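Local coordinates for protein ATP-dependent DNA helicase (Mycobacterium smegmatis, PDB 5V9X) that probably uses ATP hydrolysis to move 3'-to-5' along single-stranded DNA and unwind RNA:DNA duplexes, at residues E830-Q833 with D834-V838. Residues are numbered along the deposited sequence; the frame is centred on the assembly and turned at random.
Sequences ECLQ and DVYDV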
loop_
_atom_site.group_PDB
_atom_site.type_symbol
_atom_site.label_atom_id
_atom_site.label_comp_id
_atom_site.label_asym_id
_atom_site.label_seq_id
_atom_site.Cartn_x
_atom_site.Cartn_y
_atom_site.Cartn_z
ATOM N N GLU A 830 5.757 -10.238 12.479
ATOM C CA GLU A 830 5.603 -9.164 11.501
ATOM C C GLU A 830 6.943 -8.525 11.158
ATOM O O GLU A 830 7.230 -8.272 9.982
ATOM C CB GLU A 830 4.629 -8.105 12.017
ATOM C CG GLU A 830 4.449 -6.942 11.044
ATOM C CD GLU A 830 3.471 -5.889 11.529
ATOM O OE1 GLU A 830 3.003 -5.986 12.682
ATOM O OE2 GLU A 830 3.171 -4.960 10.750
ATOM N N CYS A 831 7.774 -8.256 12.168
ATOM C CA CYS A 831 9.059 -7.608 11.919
ATOM C C CYS A 831 9.935 -8.450 10.997
ATOM O O CYS A 831 10.473 -7.948 10.004
ATOM C CB CYS A 831 9.781 -7.342 13.242
ATOM S SG CYS A 831 8.993 -6.113 14.307
ATOM N N LEU A 832 10.078 -9.740 11.307
ATOM C CA LEU A 832 11.022 -10.580 10.579
ATOM C C LEU A 832 10.504 -10.964 9.196
ATOM O O LEU A 832 11.288 -11.053 8.244
ATOM C CB LEU A 832 11.336 -11.835 11.392
ATOM C CG LEU A 832 11.918 -11.647 12.797
ATOM C CD1 LEU A 832 12.143 -12.997 13.454
ATOM C CD2 LEU A 832 13.213 -10.855 12.754
ATOM N N GLN A 833 9.199 -11.197 9.060
ATOM C CA GLN A 833 8.626 -11.676 7.806
ATOM C C GLN A 833 8.041 -10.568 6.941
ATOM O O GLN A 833 8.225 -10.582 5.720
ATOM C CB GLN A 833 7.538 -12.716 8.080
ATOM C CG GLN A 833 8.015 -13.959 8.805
ATOM C CD GLN A 833 6.908 -14.979 8.967
ATOM O OE1 GLN A 833 5.820 -14.824 8.410
ATOM N NE2 GLN A 833 7.176 -16.029 9.735
ATOM N N ASP A 834 7.332 -9.612 7.539
ATOM C CA ASP A 834 6.625 -8.581 6.785
ATOM C C ASP A 834 7.442 -7.313 6.584
ATOM O O ASP A 834 7.331 -6.680 5.532
ATOM C CB ASP A 834 5.305 -8.229 7.478
ATOM C CG ASP A 834 4.275 -9.335 7.372
ATOM O OD1 ASP A 834 4.626 -10.434 6.891
ATOM O OD2 ASP A 834 3.111 -9.104 7.764
ATOM N N VAL A 835 8.254 -6.922 7.565
ATOM C CA VAL A 835 9.043 -5.697 7.475
ATOM C C VAL A 835 10.418 -6.018 6.908
ATOM O O VAL A 835 10.831 -5.448 5.891
ATOM C CB VAL A 835 9.161 -5.010 8.847
ATOM C CG1 VAL A 835 9.885 -3.678 8.712
ATOM C CG2 VAL A 835 7.786 -4.821 9.459
ATOM N N TYR A 836 11.139 -6.924 7.564
ATOM C CA TYR A 836 12.449 -7.335 7.089
ATOM C C TYR A 836 12.313 -8.302 5.914
ATOM O O TYR A 836 11.238 -8.835 5.624
ATOM C CB TYR A 836 13.255 -7.999 8.207
ATOM C CG TYR A 836 13.560 -7.122 9.405
ATOM C CD1 TYR A 836 13.550 -5.735 9.307
ATOM C CD2 TYR A 836 13.863 -7.688 10.638
ATOM C CE1 TYR A 836 13.831 -4.940 10.404
ATOM C CE2 TYR A 836 14.144 -6.901 11.739
ATOM C CZ TYR A 836 14.127 -5.529 11.618
ATOM O OH TYR A 836 14.406 -4.747 12.717
ATOM N N ASP A 837 13.439 -8.525 5.233
ATOM C CA ASP A 837 13.573 -9.549 4.196
ATOM C C ASP A 837 14.886 -10.270 4.488
ATOM O O ASP A 837 15.926 -9.958 3.904
ATOM C CB ASP A 837 13.542 -8.941 2.790
ATOM C CG ASP A 837 13.541 -9.995 1.693
ATOM O OD1 ASP A 837 13.541 -11.202 2.014
ATOM O OD2 ASP A 837 13.546 -9.611 0.503
ATOM N N VAL A 838 14.831 -11.229 5.406
ATOM C CA VAL A 838 16.023 -11.945 5.859
ATOM C C VAL A 838 16.573 -12.848 4.756
ATOM O O VAL A 838 17.795 -12.870 4.555
ATOM C CB VAL A 838 15.738 -12.733 7.149
ATOM C CG1 VAL A 838 16.960 -13.536 7.561
ATOM C CG2 VAL A 838 15.325 -11.785 8.266
#
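The carbonyl oxygen of Glu830 receives two backbone N-H groups from the following turn. Val835 N lies 3.0 Å from Glu830 O, nearly in line with the C=O bond, whereas Asp834 N approaches the same Glu830 O to 2.8 Å from a position tilted 32° out of the carbonyl plane. Both bonds are bent at the hydrogen, the acceptor being shared between its i+4 and i+5 donors. One residue on, the i+5 pattern repeats: Tyr836 N points almost straight at Cys831 O, 2.7 Å away. These i+5 bonds mark a wider, pi-type turn closing helix 822-835, which lies in the DEAD/H-associated region of this Lhr-family helicase. The backbone leaves the helical conformation at Tyr836, and Asp837 then serves as N-cap of helix 838-849, its OD1 weakly bonded to Ala840 N. The Tyr836 side chain starts beside its own backbone N (chi1 -62°), which turns the ring back alongside the last turn, with Cys831 O lying obliquely to the ring, and Leu832 CD2 meets the ring edge, 3.9 Å from Tyr836 CD2. Helices 707-725, 759-769 and 774-786 also pack against this tyrosine, burying it. On another flank, Glu830 and Asp834 cross at about a right angle through their aliphatic parts, with Glu830 CG 3.9 Å from Asp834 CB. Their carboxylate planes are turned 70° apart, and Glu830 OE2 remains 5.1 Å from Asp834 OD2. Different cations probably offset the like charges: Arg779 and Lys200 form salt bridges with Glu830, the lysine linking this helix end to helix 200-213, while Arg829 pairs with Asp834. Arg708 holds the departing chain, its NE donating a hydrogen bond to Val835 O.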